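Local coordinates for protein CaaX farnesyltransferase beta subunit Ram1 (Aspergillus fumigatus, PDB 4L9P) that probably catalyses, together with its alpha subunit, farnesyl transfer from farnesyl diphosphate to a cysteine near the C terminus of proteins, binding zinc and the peptide, at residues C317-L322 with P377-A382; M336-L341 with A381-T386; Y446-T451 with F494-V499; H261-L266 with S463-K468. All blocks are in the same frame, centred on the assembly; numbering follows the deposited sequence.

Interaction 1. Residues C317-L322 with P377-A382; sequences CALACL and PLVQAA
Leu378 drives one methyl branch into the flank of Leu319 and Ala320, where helix 375-384 packs on helix 312-323 within the alpha-alpha toroid of the prenyltransferase beta subunit. The local axes pass 10.3 Å apart and run 48° from parallel, so the gap between them is filled by side chains. Leu378 carries most of the contact. Its CG lies opposite the carbonyl carbon and beside the backbone N (chi1 -58°), which sends the branch across the gap instead of along its own helix. The methyl comes down on backbone as much as on side chain: Leu378 CD1 sits 3.6 Å from Ala320 N and 3.8 Å from Leu319 C, with the Leu319 CB methylene 3.9 Å away. Ala320, whose side chain is a lone methyl, lets it come this close; its CB also touches the same methyl. Leu319 also reaches into the gap, and its CD1 passes Val379 at a slant. There are no polar bonds across the interface; each helix satisfies its own peptides, as in Cys321 N to Cys317 O at 2.9 Å. The far flanks are covered as well: Leu319 touches Val332 of helix 328-335, Ala320 meets Tyr255 of helix 251-263, and the indole of Trp467 lies against Leu378 and Ala381. One turn back on helix 312-323, Cys317 lines the pocket of the bound isoprenoid analogue; the Ala320 side chain is about 9 Å from that ligand. Leu319 CD1 meets Val379 CG2 at 4.0 Å.

Interaction 2. Residues M336-L341 with A381-T386; sequences MNIATL and AALDGT
Two helix ends of the alpha-alpha toroid meet where Ile338, in the first turn of helix 338-346, reaches toward Ala382 and Leu383 in the last turn of helix 375-384. The backbones stay well apart, with Ile338 CA and Ala382 CA 9.1 Å from each other, and the branched isoleucine spans the distance. With CG1 set beside the backbone N and CG2 opposite it (chi1 -67°), the two arms reach separate targets. Ile338 CD1, the end of the longer arm, is 4.3 Å from Ala382 CB, while the short CG2 methyl meets a branch of Leu383, the two side chains running past each other in opposite directions. Val332 and Pro333 of helix 328-335 back Ile338 in the same apolar cluster. Leu383 also packs on Tyr348 of the alpha subunit, so this edge of the contact belongs to the heterodimer interface. Both helix ends are defined by their own bonds. Asn337 is the N-cap of helix 338-346, its OD1 receiving a weak, bent bond from Ala339 N (3.1 Å, 129°). Helix 375-384 stops at Gly385, whose positive phi turns the chain away, while Gly385 N still donates to Ala381 O at 2.8 Å. Just before it, the Asp384 carboxylate is held by Ser396 OG and Val397 N. On the Leu383 side, Ile338 CG2 and Leu383 CD2 are 4.1 Å apart.

Interaction 3. Residues Y446-T451 with F494-V499; sequences YYHYCT and FHPIFV
The His448 imidazole rests against Phe494 and Pro496, a contact within the prenyltransferase alpha-alpha toroid domain that joins strand 446-449, paired with 468-471 in a small antiparallel sheet, to the loop that leads into helix 502-513. His448 CE1 comes 3.1 Å from Phe494 O, a close but untyped approach, slanting to the ring. Pro496 CD covers one ring face, and Pro496 CG sits 4.1 Å from His448 CB. The opposite face carries Tyr446 CB, 3.6 Å above the plane and offset toward the rim, so the imidazole is sandwiched. A water in the ring plane bridges the two segments, bound to His448 NE2 at 2.8 Å and accepting from Phe494 N at 2.9 Å, which would favour this ring orientation. Pro377 of helix 375-384 packs on the same histidine. Next to Pro496, His495 is held on both nitrogens, with Phe498 CD2 over the centre of its ring. His495 NE2 is bonded to Ala464 O, consistent with a proton on that nitrogen. The other nitrogen accepts within the loop, Ile497 N reaching His495 ND1 nearly in the ring plane at 3.1 Å with an angle of 147°.

Interaction 4. Residues H261-L266 with S463-K468; sequences HALLDL and SAFSWK
Phe465 points the far rim of its ring at Leu263, whose CD2 methyl lies near the ring plane, at the edge, 4.0 Å from both Phe465 CZ and Phe465 CE1. The phenyl gets there because its CG stands opposite the carbonyl carbon, beside the backbone N (chi1 -66°), and so extends out of the loop toward helix 251-263. Ala262 supplies the rest of the surface: its CB is 4.4 Å from Phe465 CE2, and its carbonyl O approaches CZ obliquely. That oxygen is occupied, since Arg509 NH1 of helix 502-513 donates to it, as does Asp265 N at 3.1 Å. The second bond belongs to a Schellman motif that ends this helix of the alpha-alpha toroid, with Asp265 at positive phi and Leu266 N returning to His261 O at 3.0 Å. The same turn lays Leu266 CB over the centre of the His261 ring, and Asp265 OD2 makes a salt bridge with Lys458 NZ. Further out, the Phe498 ring meets Phe465 with planes inclined by about 25°, and Arg509 packs on the phenylalanine too. Leu263 in turn touches Val207 and Leu208 of helix 200-213. On the loop side, a tight backbone turn carries the phenylalanine, closed by Ser466 N to Ser463 O at 2.9 Å.

Overall arrangement
From the N terminus, the chain first sets down 261-266, the end of helix 251-263, whose partner 463-468 arrives 197 residues later; interaction 4 thus closes the longest loop. Nested inside it are interaction 1, linking helices 312-323 and 375-384 across 55 residues, and interaction 2, opening at 336-341 and ending on the same helix 375-384, with Ala381 and Ala382 shared. Interaction 3 begins after both have closed and crosses interaction 4: 446-451 precedes 463-468, and 494-499 follows it. Thr451 OG1 and Ser466 O, 2.8 Å apart, probably hydrogen-bond across these two. Trp467 touches helix 375-384, so the late loop packs on the helix used by interactions 1 and 2.

Interaction 1. Residues C317-L322 with P377-A382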
loop_
_atom_site.group_PDB
_atom_site.type_symbol
_atom_site.label_atom_id
_atom_site.label_comp_id
_atom_site.label_asym_id
_atom_site.label_seq_id
_atom_site.Cartn_x
_atom_site.Cartn_y
_atom_site.Cartn_z
ATOM N N CYS B 317 -2.137 4.776 0.464
ATOM C CA CYS B 317 -2.769 5.382 -0.729
ATOM C C CYS B 317 -4.116 6.039 -0.402
ATOM O O CYS B 317 -4.420 7.135 -0.884
ATOM C CB CYS B 317 -3.021 4.267 -1.772
ATOM S SG CYS B 317 -1.499 3.648 -2.560
ATOM N N ALA B 318 -4.951 5.343 0.368
ATOM C CA ALA B 318 -6.277 5.865 0.698
ATOM C C ALA B 318 -6.212 7.104 1.593
ATOM O O ALA B 318 -6.937 8.063 1.344
ATOM C CB ALA B 318 -7.154 4.778 1.367
ATOM N N LEU B 319 -5.382 7.057 2.640
ATOM C CA LEU B 319 -5.339 8.196 3.574
ATOM C C LEU B 319 -4.696 9.399 2.887
ATOM O O LEU B 319 -5.174 10.531 3.063
ATOM C CB LEU B 319 -4.521 7.832 4.806
ATOM C CG LEU B 319 -5.228 6.800 5.717
ATOM C CD1 LEU B 319 -4.244 6.237 6.754
ATOM C CD2 LEU B 319 -6.489 7.447 6.375
ATOM N N ALA B 320 -3.637 9.181 2.093
ATOM C CA ALA B 320 -3.017 10.296 1.395
ATOM C C ALA B 320 -4.021 10.864 0.382
ATOM O O ALA B 320 -4.143 12.083 0.234
ATOM C CB ALA B 320 -1.714 9.832 0.660
ATOM N N CYS B 321 -4.756 9.992 -0.333
ATOM C CA CYS B 321 -5.760 10.498 -1.275
ATOM C C CYS B 321 -6.838 11.300 -0.528
ATOM O O CYS B 321 -7.250 12.364 -1.026
ATOM C CB CYS B 321 -6.386 9.292 -2.026
ATOM S SG CYS B 321 -7.335 9.841 -3.451
ATOM N N LEU B 322 -7.298 10.825 0.649
ATOM C CA LEU B 322 -8.319 11.598 1.412
ATOM C C LEU B 322 -7.781 12.981 1.768
ATOM O O LEU B 322 -8.523 13.969 1.684
ATOM C CB LEU B 322 -8.715 10.882 2.715
ATOM C CG LEU B 322 -9.654 9.698 2.489
ATOM C CD1 LEU B 322 -9.843 9.012 3.839
ATOM C CD2 LEU B 322 -11.023 10.080 1.910
ATOM N N PRO B 377 1.841 10.757 10.093
ATOM C CA PRO B 377 1.571 12.213 10.084
ATOM C C PRO B 377 0.160 12.509 9.592
ATOM O O PRO B 377 -0.416 13.529 10.039
ATOM C CB PRO B 377 2.605 12.778 9.085
ATOM C CG PRO B 377 3.636 11.704 8.876
ATOM C CD PRO B 377 3.047 10.372 9.334
ATOM N N LEU B 378 -0.369 11.675 8.700
ATOM C CA LEU B 378 -1.728 11.931 8.177
ATOM C C LEU B 378 -2.745 11.686 9.286
ATOM O O LEU B 378 -3.643 12.529 9.529
ATOM C CB LEU B 378 -2.048 11.000 6.979
ATOM C CG LEU B 378 -1.029 11.182 5.851
ATOM C CD1 LEU B 378 -1.386 10.176 4.689
ATOM C CD2 LEU B 378 -0.902 12.601 5.304
ATOM N N VAL B 379 -2.637 10.546 10.005
ATOM C CA VAL B 379 -3.613 10.247 11.059
ATOM C C VAL B 379 -3.424 11.262 12.209
ATOM O O VAL B 379 -4.391 11.768 12.811
ATOM C CB VAL B 379 -3.437 8.790 11.561
ATOM C CG1 VAL B 379 -4.255 8.519 12.905
ATOM C CG2 VAL B 379 -3.895 7.840 10.413
ATOM N N GLN B 380 -2.164 11.545 12.544
ATOM C CA GLN B 380 -1.888 12.507 13.637
ATOM C C GLN B 380 -2.469 13.889 13.304
ATOM O O GLN B 380 -3.073 14.556 14.172
ATOM C CB GLN B 380 -0.407 12.515 13.907
ATOM C CG GLN B 380 -0.075 11.110 14.658
ATOM C CD GLN B 380 1.377 10.653 14.773
ATOM O OE1 GLN B 380 1.617 9.555 15.277
ATOM N NE2 GLN B 380 2.330 11.486 14.380
ATOM N N ALA B 381 -2.395 14.299 12.040
ATOM C CA ALA B 381 -3.031 15.577 11.641
ATOM C C ALA B 381 -4.550 15.482 11.755
ATOM O O ALA B 381 -5.230 16.474 12.056
ATOM C CB ALA B 381 -2.656 15.943 10.206
ATOM N N ALA B 382 -5.118 14.306 11.451
ATOM C CA ALA B 382 -6.571 14.154 11.569
ATOM C C ALA B 382 -7.025 14.310 13.021
ATOM O O ALA B 382 -8.112 14.821 13.265
ATOM C CB ALA B 382 -7.037 12.804 10.984
#

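Interaction 2. Residues M336-L341 with A381-T386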
loop_
_atom_site.group_PDB
_atom_site.type_symbol
_atom_site.label_atom_id
_atom_site.label_comp_id
_atom_site.label_asym_id
_atom_site.label_seq_id
_atom_site.Cartn_x
_atom_site.Cartn_y
_atom_site.Cartn_z
ATOM N N MET B 336 -13.413 7.447 7.411
ATOM C CA MET B 336 -12.852 6.273 8.049
ATOM C C MET B 336 -13.259 6.237 9.499
ATOM O O MET B 336 -13.389 7.285 10.154
ATOM C CB MET B 336 -11.298 6.335 8.004
ATOM C CG MET B 336 -10.780 6.334 6.561
ATOM S SD MET B 336 -11.082 4.651 5.827
ATOM C CE MET B 336 -10.755 5.039 4.111
ATOM N N ASN B 337 -13.437 5.019 10.010
ATOM C CA ASN B 337 -13.626 4.811 11.441
ATOM C C ASN B 337 -12.223 4.889 12.081
ATOM O O ASN B 337 -11.448 3.938 11.987
ATOM C CB ASN B 337 -14.275 3.444 11.706
ATOM C CG ASN B 337 -14.580 3.258 13.177
ATOM O OD1 ASN B 337 -14.200 4.081 13.972
ATOM N ND2 ASN B 337 -15.274 2.184 13.538
ATOM N N ILE B 338 -11.878 6.013 12.710
ATOM C CA ILE B 338 -10.558 6.160 13.296
ATOM C C ILE B 338 -10.380 5.226 14.502
ATOM O O ILE B 338 -9.260 4.779 14.775
ATOM C CB ILE B 338 -10.223 7.668 13.583
ATOM C CG1 ILE B 338 -10.092 8.392 12.235
ATOM C CG2 ILE B 338 -8.910 7.790 14.332
ATOM C CD1 ILE B 338 -9.935 9.892 12.303
ATOM N N ALA B 339 -11.473 4.873 15.185
ATOM C CA ALA B 339 -11.377 3.962 16.336
ATOM C C ALA B 339 -10.845 2.588 16.047
ATOM O O ALA B 339 -10.290 1.935 16.940
ATOM C CB ALA B 339 -12.793 3.794 16.978
ATOM N N THR B 340 -11.063 2.119 14.808
ATOM C CA THR B 340 -10.488 0.862 14.419
ATOM C C THR B 340 -9.191 1.050 13.593
ATOM O O THR B 340 -8.287 0.212 13.691
ATOM C CB THR B 340 -11.458 0.018 13.578
ATOM O OG1 THR B 340 -11.890 0.804 12.450
ATOM C CG2 THR B 340 -12.673 -0.492 14.406
ATOM N N LEU B 341 -9.095 2.146 12.810
ATOM C CA LEU B 341 -7.891 2.407 12.038
ATOM C C LEU B 341 -6.680 2.558 12.943
ATOM O O LEU B 341 -5.620 2.017 12.666
ATOM C CB LEU B 341 -8.087 3.648 11.186
ATOM C CG LEU B 341 -6.863 4.090 10.410
ATOM C CD1 LEU B 341 -6.356 3.042 9.420
ATOM C CD2 LEU B 341 -7.173 5.394 9.680
ATOM N N ALA B 381 -2.395 14.299 12.040
ATOM C CA ALA B 381 -3.031 15.577 11.641
ATOM C C ALA B 381 -4.550 15.482 11.755
ATOM O O ALA B 381 -5.230 16.474 12.056
ATOM C CB ALA B 381 -2.656 15.943 10.206
ATOM N N ALA B 382 -5.118 14.306 11.451
ATOM C CA ALA B 382 -6.571 14.154 11.569
ATOM C C ALA B 382 -7.025 14.310 13.021
ATOM O O ALA B 382 -8.112 14.821 13.265
ATOM C CB ALA B 382 -7.037 12.804 10.984
ATOM N N LEU B 383 -6.167 13.913 13.972
ATOM C CA LEU B 383 -6.465 14.022 15.389
ATOM C C LEU B 383 -6.116 15.417 15.933
ATOM O O LEU B 383 -6.859 15.954 16.806
ATOM C CB LEU B 383 -5.626 13.006 16.164
ATOM C CG LEU B 383 -5.983 11.526 15.850
ATOM C CD1 LEU B 383 -5.080 10.560 16.592
ATOM C CD2 LEU B 383 -7.472 11.249 16.100
ATOM N N ASP B 384 -5.036 16.030 15.445
ATOM C CA ASP B 384 -4.599 17.344 15.972
ATOM C C ASP B 384 -5.311 18.523 15.344
ATOM O O ASP B 384 -5.504 19.576 15.989
ATOM C CB ASP B 384 -3.120 17.554 15.650
ATOM C CG ASP B 384 -2.213 16.700 16.483
ATOM O OD1 ASP B 384 -2.656 16.172 17.543
ATOM O OD2 ASP B 384 -1.049 16.539 16.050
ATOM N N GLY B 385 -5.710 18.384 14.094
ATOM C CA GLY B 385 -6.225 19.498 13.326
ATOM C C GLY B 385 -5.140 20.401 12.776
ATOM O O GLY B 385 -3.933 20.256 13.084
ATOM N N THR B 386 -5.589 21.361 11.983
ATOM C CA THR B 386 -4.723 22.251 11.268
ATOM C C THR B 386 -4.061 23.220 12.252
ATOM O O THR B 386 -4.716 23.745 13.162
ATOM C CB THR B 386 -5.577 22.966 10.180
ATOM O OG1 THR B 386 -5.880 22.002 9.150
ATOM C CG2 THR B 386 -4.825 24.072 9.552
#

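Interaction 3. Residues Y446-T451 with F494-V499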
loop_
_atom_site.group_PDB
_atom_site.type_symbol
_atom_site.label_atom_id
_atom_site.label_comp_id
_atom_site.label_asym_id
_atom_site.label_seq_id
_atom_site.Cartn_x
_atom_site.Cartn_y
_atom_site.Cartn_z
ATOM N N TYR B 446 11.280 14.451 11.479
ATOM C CA TYR B 446 10.558 15.718 11.381
ATOM C C TYR B 446 9.214 15.657 12.049
ATOM O O TYR B 446 8.564 14.587 12.076
ATOM C CB TYR B 446 10.291 16.093 9.880
ATOM C CG TYR B 446 11.596 16.388 9.215
ATOM C CD1 TYR B 446 12.130 17.672 9.323
ATOM C CD2 TYR B 446 12.342 15.393 8.551
ATOM C CE1 TYR B 446 13.410 17.959 8.854
ATOM C CE2 TYR B 446 13.626 15.647 8.018
ATOM C CZ TYR B 446 14.162 16.921 8.221
ATOM O OH TYR B 446 15.432 17.182 7.803
ATOM N N TYR B 447 8.782 16.819 12.543
ATOM C CA TYR B 447 7.353 17.084 12.784
ATOM C C TYR B 447 6.769 17.458 11.411
ATOM O O TYR B 447 7.273 18.413 10.768
ATOM C CB TYR B 447 7.216 18.310 13.703
ATOM C CG TYR B 447 7.799 18.115 15.097
ATOM C CD1 TYR B 447 7.086 17.425 16.053
ATOM C CD2 TYR B 447 9.023 18.690 15.473
ATOM C CE1 TYR B 447 7.587 17.265 17.346
ATOM C CE2 TYR B 447 9.547 18.529 16.752
ATOM C CZ TYR B 447 8.819 17.803 17.686
ATOM O OH TYR B 447 9.315 17.639 18.968
ATOM N N HIS B 448 5.758 16.704 10.944
ATOM C CA HIS B 448 5.084 17.072 9.705
ATOM C C HIS B 448 3.649 17.395 10.125
ATOM O O HIS B 448 2.989 16.593 10.784
ATOM C CB HIS B 448 5.033 15.826 8.761
ATOM C CG HIS B 448 6.349 15.563 8.086
ATOM N ND1 HIS B 448 6.955 16.463 7.219
ATOM C CD2 HIS B 448 7.166 14.464 8.124
ATOM C CE1 HIS B 448 8.095 15.931 6.772
ATOM N NE2 HIS B 448 8.242 14.716 7.298
ATOM N N TYR B 449 3.140 18.543 9.715
ATOM C CA TYR B 449 1.785 18.962 10.132
ATOM C C TYR B 449 1.180 19.867 9.089
ATOM O O TYR B 449 1.905 20.403 8.235
ATOM C CB TYR B 449 1.874 19.713 11.483
ATOM C CG TYR B 449 2.877 20.822 11.484
ATOM C CD1 TYR B 449 4.205 20.603 11.839
ATOM C CD2 TYR B 449 2.497 22.112 11.141
ATOM C CE1 TYR B 449 5.140 21.647 11.801
ATOM C CE2 TYR B 449 3.432 23.159 11.139
ATOM C CZ TYR B 449 4.730 22.912 11.443
ATOM O OH TYR B 449 5.607 23.979 11.439
ATOM N N CYS B 450 -0.152 19.989 9.075
ATOM C CA CYS B 450 -0.801 20.844 8.070
ATOM C C CYS B 450 -1.196 22.174 8.761
ATOM O O CYS B 450 -1.348 22.257 9.984
ATOM C CB CYS B 450 -1.978 20.102 7.375
ATOM S SG CYS B 450 -3.290 19.651 8.514
ATOM N N THR B 451 -1.302 23.227 7.974
ATOM C CA THR B 451 -1.452 24.583 8.491
ATOM C C THR B 451 -2.570 25.305 7.745
ATOM O O THR B 451 -3.175 24.750 6.833
ATOM C CB THR B 451 -0.137 25.380 8.322
ATOM O OG1 THR B 451 0.040 25.698 6.926
ATOM C CG2 THR B 451 1.081 24.632 8.882
ATOM N N PHE B 494 10.483 15.040 3.438
ATOM C CA PHE B 494 9.601 14.773 2.306
ATOM C C PHE B 494 8.160 15.082 2.673
ATOM O O PHE B 494 7.725 14.914 3.819
ATOM C CB PHE B 494 9.696 13.316 1.884
ATOM C CG PHE B 494 10.627 13.021 0.739
ATOM C CD1 PHE B 494 11.764 13.815 0.479
ATOM C CD2 PHE B 494 10.339 11.924 -0.061
ATOM C CE1 PHE B 494 12.613 13.496 -0.605
ATOM C CE2 PHE B 494 11.149 11.587 -1.127
ATOM C CZ PHE B 494 12.325 12.378 -1.425
ATOM N N HIS B 495 7.421 15.529 1.687
ATOM C CA HIS B 495 6.004 15.803 1.898
ATOM C C HIS B 495 5.268 14.471 2.116
ATOM O O HIS B 495 5.426 13.537 1.334
ATOM C CB HIS B 495 5.495 16.444 0.599
ATOM C CG HIS B 495 4.154 17.078 0.711
ATOM N ND1 HIS B 495 2.992 16.351 0.890
ATOM C CD2 HIS B 495 3.798 18.384 0.723
ATOM C CE1 HIS B 495 1.963 17.184 0.972
ATOM N NE2 HIS B 495 2.435 18.435 0.909
ATOM N N PRO B 496 4.485 14.352 3.178
ATOM C CA PRO B 496 3.876 13.019 3.446
ATOM C C PRO B 496 2.846 12.548 2.415
ATOM O O PRO B 496 2.609 11.347 2.347
ATOM C CB PRO B 496 3.221 13.136 4.795
ATOM C CG PRO B 496 3.374 14.611 5.159
ATOM C CD PRO B 496 4.277 15.360 4.219
ATOM N N ILE B 497 2.231 13.453 1.654
ATOM C CA ILE B 497 1.297 13.002 0.609
ATOM C C ILE B 497 2.028 12.795 -0.730
ATOM O O ILE B 497 1.788 11.797 -1.398
ATOM C CB ILE B 497 0.218 14.078 0.348
ATOM C CG1 ILE B 497 -0.602 14.282 1.604
ATOM C CG2 ILE B 497 -0.676 13.688 -0.817
ATOM C CD1 ILE B 497 -1.636 15.430 1.471
ATOM N N PHE B 498 2.928 13.719 -1.119
ATOM C CA PHE B 498 3.505 13.686 -2.487
ATOM C C PHE B 498 4.789 12.894 -2.536
ATOM O O PHE B 498 5.256 12.532 -3.631
ATOM C CB PHE B 498 3.750 15.098 -3.022
ATOM C CG PHE B 498 2.445 15.884 -3.170
ATOM C CD1 PHE B 498 1.443 15.402 -4.017
ATOM C CD2 PHE B 498 2.188 17.050 -2.387
ATOM C CE1 PHE B 498 0.245 16.071 -4.163
ATOM C CE2 PHE B 498 0.965 17.747 -2.529
ATOM C CZ PHE B 498 -0.022 17.264 -3.439
ATOM N N VAL B 499 5.428 12.638 -1.381
ATOM C CA VAL B 499 6.627 11.763 -1.373
ATOM C C VAL B 499 7.772 12.288 -2.249
ATOM O O VAL B 499 8.465 11.554 -2.950
ATOM C CB VAL B 499 6.299 10.246 -1.635
ATOM C CG1 VAL B 499 7.361 9.398 -0.901
ATOM C CG2 VAL B 499 4.922 9.868 -1.106
HETATM O O HOH W 1 10.312 13.448 5.856
#

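Interaction 4. Residues H261-L266 with S463-K468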
loop_
_atom_site.group_PDB
_atom_site.type_symbol
_atom_site.label_atom_id
_atom_site.label_comp_id
_atom_site.label_asym_id
_atom_site.label_seq_id
_atom_site.Cartn_x
_atom_site.Cartn_y
_atom_site.Cartn_z
ATOM N N HIS B 261 -3.063 14.645 -10.809
ATOM C CA HIS B 261 -4.060 15.707 -11.032
ATOM C C HIS B 261 -3.688 16.952 -10.234
ATOM O O HIS B 261 -3.737 18.083 -10.765
ATOM C CB HIS B 261 -5.411 15.130 -10.621
ATOM C CG HIS B 261 -6.576 16.011 -10.939
ATOM N ND1 HIS B 261 -6.835 17.191 -10.262
ATOM C CD2 HIS B 261 -7.522 15.899 -11.912
ATOM C CE1 HIS B 261 -7.923 17.753 -10.799
ATOM N NE2 HIS B 261 -8.353 16.989 -11.804
ATOM N N ALA B 262 -3.356 16.775 -8.957
ATOM C CA ALA B 262 -3.043 17.909 -8.084
ATOM C C ALA B 262 -1.750 18.603 -8.496
ATOM O O ALA B 262 -1.699 19.838 -8.586
ATOM C CB ALA B 262 -2.885 17.448 -6.628
ATOM N N LEU B 263 -0.677 17.836 -8.729
ATOM C CA LEU B 263 0.589 18.518 -8.997
ATOM C C LEU B 263 0.585 19.255 -10.362
ATOM O O LEU B 263 1.340 20.200 -10.525
ATOM C CB LEU B 263 1.767 17.528 -8.963
ATOM C CG LEU B 263 2.034 17.015 -7.561
ATOM C CD1 LEU B 263 3.151 15.903 -7.639
ATOM C CD2 LEU B 263 2.513 18.117 -6.620
ATOM N N LEU B 264 -0.223 18.814 -11.334
ATOM C CA LEU B 264 -0.312 19.452 -12.651
ATOM C C LEU B 264 -1.467 20.487 -12.700
ATOM O O LEU B 264 -1.724 21.061 -13.760
ATOM C CB LEU B 264 -0.535 18.393 -13.733
ATOM C CG LEU B 264 0.612 17.354 -13.854
ATOM C CD1 LEU B 264 0.236 16.460 -15.047
ATOM C CD2 LEU B 264 2.032 17.911 -13.945
ATOM N N ASP B 265 -2.134 20.729 -11.567
ATOM C CA ASP B 265 -3.299 21.624 -11.468
ATOM C C ASP B 265 -4.285 21.336 -12.627
ATOM O O ASP B 265 -4.678 22.246 -13.384
ATOM C CB ASP B 265 -2.859 23.091 -11.493
ATOM C CG ASP B 265 -4.029 24.050 -11.227
ATOM O OD1 ASP B 265 -4.934 23.624 -10.443
ATOM O OD2 ASP B 265 -4.082 25.178 -11.843
ATOM N N LEU B 266 -4.679 20.082 -12.784
ATOM C CA LEU B 266 -5.639 19.793 -13.833
ATOM C C LEU B 266 -7.024 20.255 -13.425
ATOM O O LEU B 266 -7.331 20.401 -12.240
ATOM C CB LEU B 266 -5.722 18.280 -14.089
ATOM C CG LEU B 266 -4.372 17.657 -14.508
ATOM C CD1 LEU B 266 -4.538 16.161 -14.814
ATOM C CD2 LEU B 266 -3.719 18.400 -15.710
ATOM N N SER B 463 -5.393 22.252 1.463
ATOM C CA SER B 463 -4.756 21.684 2.633
ATOM C C SER B 463 -3.508 20.886 2.245
ATOM O O SER B 463 -2.478 20.921 2.929
ATOM C CB SER B 463 -5.782 20.808 3.356
ATOM O OG SER B 463 -5.195 20.183 4.487
ATOM N N ALA B 464 -3.581 20.175 1.128
ATOM C CA ALA B 464 -2.429 19.358 0.693
ATOM C C ALA B 464 -1.201 20.190 0.459
ATOM O O ALA B 464 -0.098 19.688 0.587
ATOM C CB ALA B 464 -2.754 18.598 -0.612
ATOM N N PHE B 465 -1.403 21.461 0.104
ATOM C CA PHE B 465 -0.275 22.380 -0.123
ATOM C C PHE B 465 0.028 23.258 1.089
ATOM O O PHE B 465 0.744 24.279 0.958
ATOM C CB PHE B 465 -0.452 23.170 -1.429
ATOM C CG PHE B 465 -0.381 22.269 -2.659
ATOM C CD1 PHE B 465 0.860 21.795 -3.097
ATOM C CD2 PHE B 465 -1.529 21.839 -3.325
ATOM C CE1 PHE B 465 0.957 20.910 -4.182
ATOM C CE2 PHE B 465 -1.422 20.929 -4.429
ATOM C CZ PHE B 465 -0.192 20.492 -4.837
ATOM N N SER B 466 -0.507 22.877 2.241
ATOM C CA SER B 466 -0.325 23.632 3.482
ATOM C C SER B 466 0.629 22.913 4.430
ATOM O O SER B 466 0.925 23.424 5.515
ATOM C CB SER B 466 -1.679 23.839 4.157
ATOM O OG SER B 466 -2.077 22.670 4.861
ATOM N N TRP B 467 1.114 21.703 4.086
ATOM C CA TRP B 467 1.976 20.943 4.997
ATOM C C TRP B 467 3.330 21.609 5.168
ATOM O O TRP B 467 3.953 22.053 4.198
ATOM C CB TRP B 467 2.157 19.516 4.407
ATOM C CG TRP B 467 0.943 18.657 4.588
ATOM C CD1 TRP B 467 -0.215 18.663 3.818
ATOM C CD2 TRP B 467 0.709 17.742 5.668
ATOM N NE1 TRP B 467 -1.118 17.746 4.341
ATOM C CE2 TRP B 467 -0.596 17.177 5.468
ATOM C CE3 TRP B 467 1.491 17.294 6.750
ATOM C CZ2 TRP B 467 -1.114 16.181 6.296
ATOM C CZ3 TRP B 467 0.949 16.343 7.612
ATOM C CH2 TRP B 467 -0.345 15.819 7.391
ATOM N N LYS B 468 3.752 21.674 6.431
ATOM C CA LYS B 468 5.026 22.278 6.828
ATOM C C LYS B 468 5.761 21.313 7.721
ATOM O O LYS B 468 5.218 20.267 8.108
ATOM C CB LYS B 468 4.789 23.647 7.521
ATOM C CG LYS B 468 4.151 24.613 6.485
ATOM C CD LYS B 468 4.316 26.027 6.786
ATOM C CE LYS B 468 3.376 26.925 5.950
ATOM N NZ LYS B 468 3.443 26.851 4.445
#